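Side-chain contacts in hypothetical protein EF3068 (Enterococcus faecalis, PDB 2B6C), which is of unknown function but probably acts in the repair of alkylated DNA as an AlkD-like protein: residues S106-R111 with I179-R184; K112-W117 with P126-L131; V143-Q148 with K162-D167. All coordinates share one frame; numbering follows the deposited sequence.

Contact 1. Residues S106-R111 with I179-R184; sequences SVDAWR and IGWSLR. With SO4 (sulfate ion), chain J.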
loop_
_atom_site.group_PDB
_atom_site.type_symbol
_atom_site.label_atom_id
_atom_site.label_comp_id
_atom_site.label_asym_id
_atom_site.label_seq_id
_atom_site.Cartn_x
_atom_site.Cartn_y
_atom_site.Cartn_z
ATOM N N SER B 106 -9.570 21.261 -1.690
ATOM C CA SER B 106 -10.074 20.119 -0.896
ATOM C C SER B 106 -10.925 19.127 -1.691
ATOM O O SER B 106 -10.834 17.937 -1.478
ATOM C CB SER B 106 -10.868 20.575 0.341
ATOM O OG SER B 106 -12.095 21.190 -0.036
ATOM N N VAL B 107 -11.778 19.631 -2.583
ATOM C CA VAL B 107 -12.666 18.781 -3.375
ATOM C C VAL B 107 -11.869 17.864 -4.333
ATOM O O VAL B 107 -12.209 16.671 -4.481
ATOM C CB VAL B 107 -13.730 19.638 -4.150
ATOM C CG1 VAL B 107 -14.543 18.779 -5.131
ATOM C CG2 VAL B 107 -14.665 20.335 -3.152
ATOM N N ASP B 108 -10.837 18.410 -4.976
ATOM C CA ASP B 108 -9.972 17.627 -5.849
ATOM C C ASP B 108 -9.159 16.636 -5.028
ATOM O O ASP B 108 -8.913 15.533 -5.483
ATOM C CB ASP B 108 -9.035 18.520 -6.695
ATOM C CG ASP B 108 -9.777 19.340 -7.750
ATOM O OD1 ASP B 108 -10.976 19.083 -8.016
ATOM O OD2 ASP B 108 -9.148 20.263 -8.348
ATOM N N ALA B 109 -8.715 17.027 -3.829
ATOM C CA ALA B 109 -8.103 16.028 -2.902
ATOM C C ALA B 109 -9.101 14.926 -2.509
ATOM O O ALA B 109 -8.748 13.747 -2.535
ATOM C CB ALA B 109 -7.492 16.690 -1.665
ATOM N N TRP B 110 -10.345 15.284 -2.144
ATOM C CA TRP B 110 -11.386 14.251 -1.908
ATOM C C TRP B 110 -11.646 13.374 -3.143
ATOM O O TRP B 110 -11.831 12.163 -3.013
ATOM C CB TRP B 110 -12.737 14.834 -1.449
ATOM C CG TRP B 110 -12.748 15.248 -0.008
ATOM C CD1 TRP B 110 -12.985 16.516 0.494
ATOM C CD2 TRP B 110 -12.527 14.400 1.129
ATOM N NE1 TRP B 110 -12.913 16.497 1.868
ATOM C CE2 TRP B 110 -12.647 15.216 2.286
ATOM C CE3 TRP B 110 -12.261 13.018 1.282
ATOM C CZ2 TRP B 110 -12.464 14.714 3.587
ATOM C CZ3 TRP B 110 -12.104 12.507 2.586
ATOM C CH2 TRP B 110 -12.205 13.363 3.724
ATOM N N ARG B 111 -11.658 13.990 -4.325
ATOM C CA ARG B 111 -11.908 13.266 -5.557
ATOM C C ARG B 111 -10.849 12.168 -5.754
ATOM O O ARG B 111 -11.182 11.021 -6.130
ATOM C CB ARG B 111 -11.955 14.211 -6.772
ATOM C CG ARG B 111 -12.071 13.443 -8.134
ATOM C CD ARG B 111 -10.677 13.217 -8.744
ATOM N NE ARG B 111 -10.107 14.508 -9.129
ATOM C CZ ARG B 111 -8.826 14.709 -9.403
ATOM N NH1 ARG B 111 -7.980 13.696 -9.341
ATOM N NH2 ARG B 111 -8.401 15.919 -9.754
ATOM N N ILE B 179 -15.523 19.275 -16.670
ATOM C CA ILE B 179 -15.890 18.609 -17.929
ATOM C C ILE B 179 -14.684 18.531 -18.874
ATOM O O ILE B 179 -14.407 17.464 -19.423
ATOM C CB ILE B 179 -17.081 19.285 -18.659
ATOM C CG1 ILE B 179 -18.353 19.165 -17.828
ATOM C CG2 ILE B 179 -17.300 18.691 -20.104
ATOM C CD1 ILE B 179 -19.485 20.018 -18.404
ATOM N N GLY B 180 -13.971 19.642 -19.041
ATOM C CA GLY B 180 -12.813 19.678 -19.923
ATOM C C GLY B 180 -11.685 18.745 -19.488
ATOM O O GLY B 180 -11.102 18.051 -20.313
ATOM N N TRP B 181 -11.340 18.766 -18.203
ATOM C CA TRP B 181 -10.386 17.817 -17.625
ATOM C C TRP B 181 -10.783 16.348 -17.829
ATOM O O TRP B 181 -9.923 15.497 -18.073
ATOM C CB TRP B 181 -10.290 18.040 -16.123
ATOM C CG TRP B 181 -9.226 19.038 -15.647
ATOM C CD1 TRP B 181 -8.429 19.884 -16.415
ATOM C CD2 TRP B 181 -8.880 19.299 -14.272
ATOM N NE1 TRP B 181 -7.581 20.625 -15.586
ATOM C CE2 TRP B 181 -7.852 20.301 -14.273
ATOM C CE3 TRP B 181 -9.345 18.784 -13.035
ATOM C CZ2 TRP B 181 -7.269 20.797 -13.068
ATOM C CZ3 TRP B 181 -8.783 19.283 -11.839
ATOM C CH2 TRP B 181 -7.744 20.276 -11.871
ATOM N N SER B 182 -12.068 16.036 -17.678
ATOM C CA SER B 182 -12.501 14.635 -17.789
ATOM C C SER B 182 -12.290 14.165 -19.236
ATOM O O SER B 182 -11.910 13.015 -19.461
ATOM C CB SER B 182 -13.943 14.436 -17.334
ATOM O OG SER B 182 -14.839 14.810 -18.368
ATOM N N LEU B 183 -12.467 15.084 -20.190
ATOM C CA LEU B 183 -12.288 14.774 -21.615
ATOM C C LEU B 183 -10.821 14.726 -22.001
ATOM O O LEU B 183 -10.390 13.782 -22.671
ATOM C CB LEU B 183 -13.086 15.734 -22.499
ATOM C CG LEU B 183 -14.596 15.543 -22.335
ATOM C CD1 LEU B 183 -15.354 16.726 -22.926
ATOM C CD2 LEU B 183 -15.085 14.189 -22.875
ATOM N N ARG B 184 -10.060 15.716 -21.533
ATOM C CA ARG B 184 -8.611 15.744 -21.683
ATOM C C ARG B 184 -7.932 14.451 -21.218
ATOM O O ARG B 184 -7.176 13.850 -21.983
ATOM C CB ARG B 184 -8.032 16.944 -20.938
ATOM C CG ARG B 184 -6.564 17.198 -21.111
ATOM C CD ARG B 184 -6.287 18.371 -20.244
ATOM N NE ARG B 184 -4.998 18.986 -20.443
ATOM C CZ ARG B 184 -4.787 20.208 -20.930
ATOM N NH1 ARG B 184 -5.778 20.970 -21.381
ATOM N NH2 ARG B 184 -3.551 20.653 -21.010
HETATM S S SO4 J . -2.012 17.772 -18.612
HETATM O O1 SO4 J . -0.609 18.145 -18.602
HETATM O O2 SO4 J . -2.835 18.980 -18.600
HETATM O O3 SO4 J . -2.278 17.010 -17.397
HETATM O O4 SO4 J . -2.344 16.991 -19.800
#
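The six-membered end of the Trp181 indole is met by two side chains one helical turn apart, Asp108 and Arg111. Asp108 comes at the ring's edge, near its plane: OD2 lies 3.6 Å from CZ3 of Trp181 and 3.8 Å from its CH2, so the carboxylate oxygen faces the rim of C-H bonds and not the pi cloud. The carboxylate and indole planes stand 46° apart. Such an approach puts a negative oxygen against the weakly positive hydrogens of the ring, although the distances alone are also those of ordinary van der Waals contact. The other oxygen of the carboxylate, Asp108 OD1, forms a salt bridge with Arg142 NE.

Arg111 brings NH2 to 4.0 Å from Trp181 CZ3. Its guanidinium is turned 86° from the indole plane and presents its own edge, which argues against a stacked cation-pi pair. Bends at chi2 and chi3 fold the chain back, and one guanidinium face lies over the carbonyl O of Asp108, 3.9 Å from the plane.

Near Trp181, Arg184 extends to a sulfate, probably from the crystallisation liquor: NE is 2.8 Å from sulfate O2 in a weak, bent bond. Tyr214 OH binds the same ion, and Arg184 NH1 pairs with Glu210.

Only 85 Å² is buried, as the nearest CA atoms, of Asp108 and Trp181, are 11.8 Å apart. Long side chains thus bridge two non-consecutive helices, 104-120 and 173-186, of an all-helical, AlkD-like fold, and helix 138-146 packs against both, its Arg142 and Asn146 touching Trp181.

Contact 2. Residues K112-W117 with P126-L131; sequences KFFGSW and PTIFAL
Phe114 and Trp117, one turn apart on helix 104-120, both meet Ile128 of helix 125-132. Phe114 comes first in the chain and is also where the backbones are nearest, its CA lying 7.6 Å from that of Ile128. Its CD1 touches Ile128 CG2 at 4.1 Å, with the methyl approaching obliquely and the two side chains crossing at about a right angle. One face of the Phe114 ring is covered from within the helix by Phe113 CD2, 3.9 Å above its centre, and Phe132 meets the ring edge-to-face.

Ser116 turns to its own helix: OG bonds to Lys112 O at 2.7 Å, while Ser116 N reaches the same oxygen from the opposite face of the carbonyl plane. Trp117 then takes the other branch of Ile128. With CG anti to the backbone N (chi1 -167°), the indole extends toward helix 125-132 and sets CZ3 3.8 Å from Ile128 CG1 and 3.9 Å from Ile128 CD1. The isoleucine is thus shared, CG2 serving Phe114 and the CG1-CD1 arm serving Trp117.

The indole nitrogen has a separate role, as Trp117 NE1 bonds to Phe86 O, and His121 stacks on the ring. Both cross-segment pairs join carbon to carbon with 164 Å² buried in total, which is consistent with a mainly apolar, van der Waals contact between the two successive helices, while Ser116 OG and Trp117 NE1 find their partners elsewhere, in Lys112 O and Phe86 O.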
loop_
_atom_site.group_PDB
_atom_site.type_symbol
_atom_site.label_atom_id
_atom_site.label_comp_id
_atom_site.label_asym_id
_atom_site.label_seq_id
_atom_site.Cartn_x
_atom_site.Cartn_y
_atom_site.Cartn_z
ATOM N N LYS B 112 -9.597 12.530 -5.487
ATOM C CA LYS B 112 -8.479 11.582 -5.479
ATOM C C LYS B 112 -8.687 10.434 -4.516
ATOM O O LYS B 112 -8.407 9.313 -4.868
ATOM C CB LYS B 112 -7.142 12.273 -5.193
ATOM C CG LYS B 112 -6.656 13.037 -6.367
ATOM C CD LYS B 112 -5.450 13.949 -6.036
ATOM C CE LYS B 112 -5.483 15.240 -6.868
ATOM N NZ LYS B 112 -4.130 15.874 -7.026
ATOM N N PHE B 113 -9.184 10.715 -3.311
ATOM C CA PHE B 113 -9.574 9.652 -2.393
ATOM C C PHE B 113 -10.636 8.702 -2.977
ATOM O O PHE B 113 -10.449 7.467 -2.941
ATOM C CB PHE B 113 -10.022 10.219 -1.044
ATOM C CG PHE B 113 -10.629 9.195 -0.147
ATOM C CD1 PHE B 113 -9.818 8.254 0.512
ATOM C CD2 PHE B 113 -12.007 9.151 0.034
ATOM C CE1 PHE B 113 -10.380 7.300 1.363
ATOM C CE2 PHE B 113 -12.585 8.214 0.853
ATOM C CZ PHE B 113 -11.762 7.281 1.543
ATOM N N PHE B 114 -11.738 9.253 -3.495
ATOM C CA PHE B 114 -12.806 8.418 -4.094
ATOM C C PHE B 114 -12.325 7.661 -5.336
ATOM O O PHE B 114 -12.720 6.514 -5.564
ATOM C CB PHE B 114 -14.106 9.226 -4.346
ATOM C CG PHE B 114 -14.776 9.674 -3.054
ATOM C CD1 PHE B 114 -15.533 8.772 -2.294
ATOM C CD2 PHE B 114 -14.622 10.970 -2.586
ATOM C CE1 PHE B 114 -16.127 9.164 -1.085
ATOM C CE2 PHE B 114 -15.199 11.377 -1.382
ATOM C CZ PHE B 114 -15.952 10.463 -0.621
ATOM N N GLY B 115 -11.447 8.287 -6.117
ATOM C CA GLY B 115 -10.918 7.651 -7.323
ATOM C C GLY B 115 -9.991 6.512 -6.962
ATOM O O GLY B 115 -9.987 5.479 -7.634
ATOM N N SER B 116 -9.180 6.701 -5.916
ATOM C CA SER B 116 -8.286 5.626 -5.461
ATOM C C SER B 116 -9.049 4.429 -4.931
ATOM O O SER B 116 -8.630 3.296 -5.178
ATOM C CB SER B 116 -7.309 6.073 -4.376
ATOM O OG SER B 116 -6.666 7.209 -4.882
ATOM N N TRP B 117 -10.116 4.698 -4.169
ATOM C CA TRP B 117 -10.929 3.655 -3.578
ATOM C C TRP B 117 -11.626 2.843 -4.658
ATOM O O TRP B 117 -11.652 1.604 -4.611
ATOM C CB TRP B 117 -11.931 4.222 -2.571
ATOM C CG TRP B 117 -12.549 3.120 -1.739
ATOM C CD1 TRP B 117 -12.059 2.583 -0.584
ATOM C CD2 TRP B 117 -13.755 2.394 -2.042
ATOM N NE1 TRP B 117 -12.888 1.584 -0.140
ATOM C CE2 TRP B 117 -13.939 1.448 -1.016
ATOM C CE3 TRP B 117 -14.701 2.465 -3.086
ATOM C CZ2 TRP B 117 -15.042 0.552 -0.990
ATOM C CZ3 TRP B 117 -15.799 1.571 -3.067
ATOM C CH2 TRP B 117 -15.950 0.629 -2.024
ATOM N N PRO B 126 -19.845 2.156 -10.291
ATOM C CA PRO B 126 -21.206 2.713 -10.435
ATOM C C PRO B 126 -21.868 3.206 -9.148
ATOM O O PRO B 126 -22.580 4.221 -9.167
ATOM C CB PRO B 126 -22.001 1.515 -11.026
ATOM C CG PRO B 126 -20.958 0.793 -11.812
ATOM C CD PRO B 126 -19.795 0.794 -10.867
ATOM N N THR B 127 -21.621 2.510 -8.048
ATOM C CA THR B 127 -22.160 2.872 -6.745
ATOM C C THR B 127 -21.595 4.205 -6.231
ATOM O O THR B 127 -22.346 5.066 -5.775
ATOM C CB THR B 127 -21.874 1.750 -5.723
ATOM O OG1 THR B 127 -22.376 0.503 -6.244
ATOM C CG2 THR B 127 -22.554 2.027 -4.405
ATOM N N ILE B 128 -20.275 4.376 -6.312
ATOM C CA ILE B 128 -19.642 5.618 -5.899
ATOM C C ILE B 128 -20.005 6.773 -6.840
ATOM O O ILE B 128 -20.366 7.852 -6.397
ATOM C CB ILE B 128 -18.119 5.487 -5.763
ATOM C CG1 ILE B 128 -17.759 4.369 -4.751
ATOM C CG2 ILE B 128 -17.502 6.861 -5.364
ATOM C CD1 ILE B 128 -18.534 4.403 -3.381
ATOM N N PHE B 129 -19.923 6.535 -8.141
ATOM C CA PHE B 129 -20.433 7.504 -9.092
ATOM C C PHE B 129 -21.864 8.001 -8.761
ATOM O O PHE B 129 -22.097 9.193 -8.780
ATOM C CB PHE B 129 -20.310 6.986 -10.525
ATOM C CG PHE B 129 -20.817 7.969 -11.573
ATOM C CD1 PHE B 129 -22.160 7.963 -11.955
ATOM C CD2 PHE B 129 -19.953 8.890 -12.144
ATOM C CE1 PHE B 129 -22.633 8.879 -12.902
ATOM C CE2 PHE B 129 -20.402 9.807 -13.113
ATOM C CZ PHE B 129 -21.758 9.804 -13.486
ATOM N N ALA B 130 -22.799 7.099 -8.456
ATOM C CA ALA B 130 -24.185 7.490 -8.183
ATOM C C ALA B 130 -24.358 8.335 -6.910
ATOM O O ALA B 130 -25.353 9.066 -6.802
ATOM C CB ALA B 130 -25.127 6.259 -8.162
ATOM N N LEU B 131 -23.414 8.233 -5.963
ATOM C CA LEU B 131 -23.401 9.085 -4.767
ATOM C C LEU B 131 -23.338 10.559 -5.163
ATOM O O LEU B 131 -23.980 11.418 -4.559
ATOM C CB LEU B 131 -22.156 8.814 -3.898
ATOM C CG LEU B 131 -22.032 7.591 -3.013
ATOM C CD1 LEU B 131 -20.670 7.646 -2.273
ATOM C CD2 LEU B 131 -23.237 7.498 -2.050
#

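Contact 3. Residues V143-Q148 with K162-D167; sequences VALNLQ and KAIIYD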
loop_
_atom_site.group_PDB
_atom_site.type_symbol
_atom_site.label_atom_id
_atom_site.label_comp_id
_atom_site.label_asym_id
_atom_site.label_seq_id
_atom_site.Cartn_x
_atom_site.Cartn_y
_atom_site.Cartn_z
ATOM N N VAL B 143 -16.826 15.969 -8.348
ATOM C CA VAL B 143 -16.318 14.641 -8.037
ATOM C C VAL B 143 -16.858 13.590 -9.028
ATOM O O VAL B 143 -16.069 12.769 -9.485
ATOM C CB VAL B 143 -16.579 14.213 -6.535
ATOM C CG1 VAL B 143 -16.132 12.685 -6.248
ATOM C CG2 VAL B 143 -15.827 15.144 -5.579
ATOM N N ALA B 144 -18.171 13.631 -9.354
ATOM C CA ALA B 144 -18.761 12.719 -10.350
ATOM C C ALA B 144 -18.061 12.839 -11.710
ATOM O O ALA B 144 -17.727 11.817 -12.354
ATOM C CB ALA B 144 -20.292 12.945 -10.494
ATOM N N LEU B 145 -17.786 14.079 -12.102
ATOM C CA LEU B 145 -17.150 14.373 -13.380
ATOM C C LEU B 145 -15.692 13.940 -13.442
ATOM O O LEU B 145 -15.202 13.539 -14.492
ATOM C CB LEU B 145 -17.278 15.868 -13.723
ATOM C CG LEU B 145 -18.630 16.352 -14.229
ATOM C CD1 LEU B 145 -18.724 17.884 -14.103
ATOM C CD2 LEU B 145 -18.859 15.915 -15.720
ATOM N N ASN B 146 -15.007 14.006 -12.315
ATOM C CA ASN B 146 -13.595 13.723 -12.264
ATOM C C ASN B 146 -13.265 12.429 -11.525
ATOM O O ASN B 146 -12.102 12.141 -11.289
ATOM C CB ASN B 146 -12.846 14.941 -11.678
ATOM C CG ASN B 146 -12.851 16.149 -12.628
ATOM O OD1 ASN B 146 -13.200 16.039 -13.831
ATOM N ND2 ASN B 146 -12.441 17.298 -12.107
ATOM N N LEU B 147 -14.278 11.639 -11.165
ATOM C CA LEU B 147 -14.044 10.379 -10.444
ATOM C C LEU B 147 -13.072 9.468 -11.195
ATOM O O LEU B 147 -12.265 8.758 -10.579
ATOM C CB LEU B 147 -15.368 9.636 -10.194
ATOM C CG LEU B 147 -15.325 8.342 -9.362
ATOM C CD1 LEU B 147 -14.695 8.585 -7.974
ATOM C CD2 LEU B 147 -16.717 7.736 -9.252
ATOM N N GLN B 148 -13.124 9.527 -12.529
ATOM C CA GLN B 148 -12.436 8.541 -13.359
ATOM C C GLN B 148 -11.149 9.039 -14.039
ATOM O O GLN B 148 -10.613 8.344 -14.892
ATOM C CB GLN B 148 -13.417 8.021 -14.406
ATOM C CG GLN B 148 -14.808 7.695 -13.813
ATOM C CD GLN B 148 -15.623 6.857 -14.745
ATOM O OE1 GLN B 148 -15.330 5.672 -14.945
ATOM N NE2 GLN B 148 -16.606 7.469 -15.378
ATOM N N LYS B 162 -22.864 10.465 -19.239
ATOM C CA LYS B 162 -24.053 10.912 -18.494
ATOM C C LYS B 162 -23.802 12.142 -17.642
ATOM O O LYS B 162 -24.600 13.094 -17.658
ATOM C CB LYS B 162 -24.635 9.788 -17.619
ATOM C CG LYS B 162 -26.009 10.152 -17.028
ATOM C CD LYS B 162 -26.684 8.950 -16.366
ATOM C CE LYS B 162 -26.011 8.558 -15.056
ATOM N NZ LYS B 162 -26.940 7.676 -14.261
ATOM N N ALA B 163 -22.680 12.145 -16.913
ATOM C CA ALA B 163 -22.309 13.298 -16.093
ATOM C C ALA B 163 -22.058 14.553 -16.912
ATOM O O ALA B 163 -22.425 15.657 -16.480
ATOM C CB ALA B 163 -21.127 13.010 -15.191
ATOM N N ILE B 164 -21.438 14.400 -18.079
ATOM C CA ILE B 164 -21.151 15.569 -18.916
ATOM C C ILE B 164 -22.457 16.131 -19.470
ATOM O O ILE B 164 -22.660 17.361 -19.468
ATOM C CB ILE B 164 -20.159 15.257 -20.058
ATOM C CG1 ILE B 164 -18.789 14.908 -19.486
ATOM C CG2 ILE B 164 -20.068 16.445 -21.065
ATOM C CD1 ILE B 164 -17.856 14.225 -20.450
ATOM N N ILE B 165 -23.339 15.230 -19.922
ATOM C CA ILE B 165 -24.663 15.604 -20.423
ATOM C C ILE B 165 -25.412 16.442 -19.368
ATOM O O ILE B 165 -25.975 17.508 -19.678
ATOM C CB ILE B 165 -25.499 14.354 -20.873
ATOM C CG1 ILE B 165 -25.084 13.877 -22.282
ATOM C CG2 ILE B 165 -26.989 14.667 -20.869
ATOM C CD1 ILE B 165 -25.507 12.430 -22.629
ATOM N N TYR B 166 -25.370 15.986 -18.117
ATOM C CA TYR B 166 -26.066 16.639 -17.022
ATOM C C TYR B 166 -25.634 18.090 -16.804
ATOM O O TYR B 166 -26.471 18.947 -16.541
ATOM C CB TYR B 166 -25.865 15.846 -15.733
ATOM C CG TYR B 166 -26.716 16.336 -14.580
ATOM C CD1 TYR B 166 -28.010 15.816 -14.357
ATOM C CD2 TYR B 166 -26.244 17.328 -13.718
ATOM C CE1 TYR B 166 -28.798 16.286 -13.300
ATOM C CE2 TYR B 166 -27.012 17.791 -12.668
ATOM C CZ TYR B 166 -28.284 17.281 -12.460
ATOM O OH TYR B 166 -29.018 17.752 -11.390
ATOM N N ASP B 167 -24.330 18.349 -16.873
ATOM C CA ASP B 167 -23.804 19.671 -16.580
ATOM C C ASP B 167 -23.374 20.390 -17.833
ATOM O O ASP B 167 -22.645 21.371 -17.748
ATOM C CB ASP B 167 -22.587 19.563 -15.636
ATOM C CG ASP B 167 -22.978 19.655 -14.184
ATOM O OD1 ASP B 167 -22.669 18.724 -13.420
ATOM O OD2 ASP B 167 -23.666 20.632 -13.832
#
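Two helices of the all-helical AlkD-like fold, 138-146 and 157-166, meet where Leu145 lies against Ala163, Ile164 and Asp167. The backbones come close here, the CA atoms of Leu145 and Ala163 being 5.9 Å apart, a spacing to which the small Ala163 side chain probably contributes. Leu145 CD2 does most of the touching: it is 3.7 Å from Ala163 CB and 3.7 Å from Ala163 O, so the methyl rests on backbone as well as side chain. The same CD2 reaches Ile164 CG1 at 3.9 Å. Although the CB of Leu145 does not point at the other helix, its chain turns there: CG stands anti to the carbonyl carbon (chi1 -76°), and chi2 of 162° carries the two methyls across.

The modelled chain is helical with no strand, as expected of an AlkD-like fold of packed helices, and the contact joins two consecutive ones. Phe129 of helix 125-132 packs on Ala163, and Ile179 of helix 173-186 packs on Ile164, so the contact is flanked by the helices that precede and follow it in the chain.

The second branch of Leu145 runs to the end of helix 157-166. Its CD1 lies 4.1 Å from Asp167 OD1, an apolar approach to an oxygen engaged elsewhere: Asp167 OD1 forms a salt bridge with Arg141 NE, and Asp167 OD2 bonds to Thr170 OG1. Asp167 is the first residue to leave helical backbone angles (phi -106°), and these two partners tie its carboxylate to helix 138-146 on one hand and to the residues that follow on the other.

How the contacts relate
Contact 1 encloses the other two along the chain: its segments lie on helices 104-120 and 173-186, while contact 2 closes before contact 3 opens. Contacts 1 and 2 share helix 104-120, with adjoining segments and centres about 12 Å apart. Contact 3, on helices 138-146 and 157-166, has its centre about 9 Å from that of contact 1 and about 12 Å from that of contact 2. It touches both: Arg111 CD is 3.1 Å from Asn146 O, and Phe129 CZ is 3.7 Å from Ala163 CB. Together the three join five consecutive helices, from 104-120 to 173-186, into a continuous packed array, consistent with an AlkD-like helical repair enzyme.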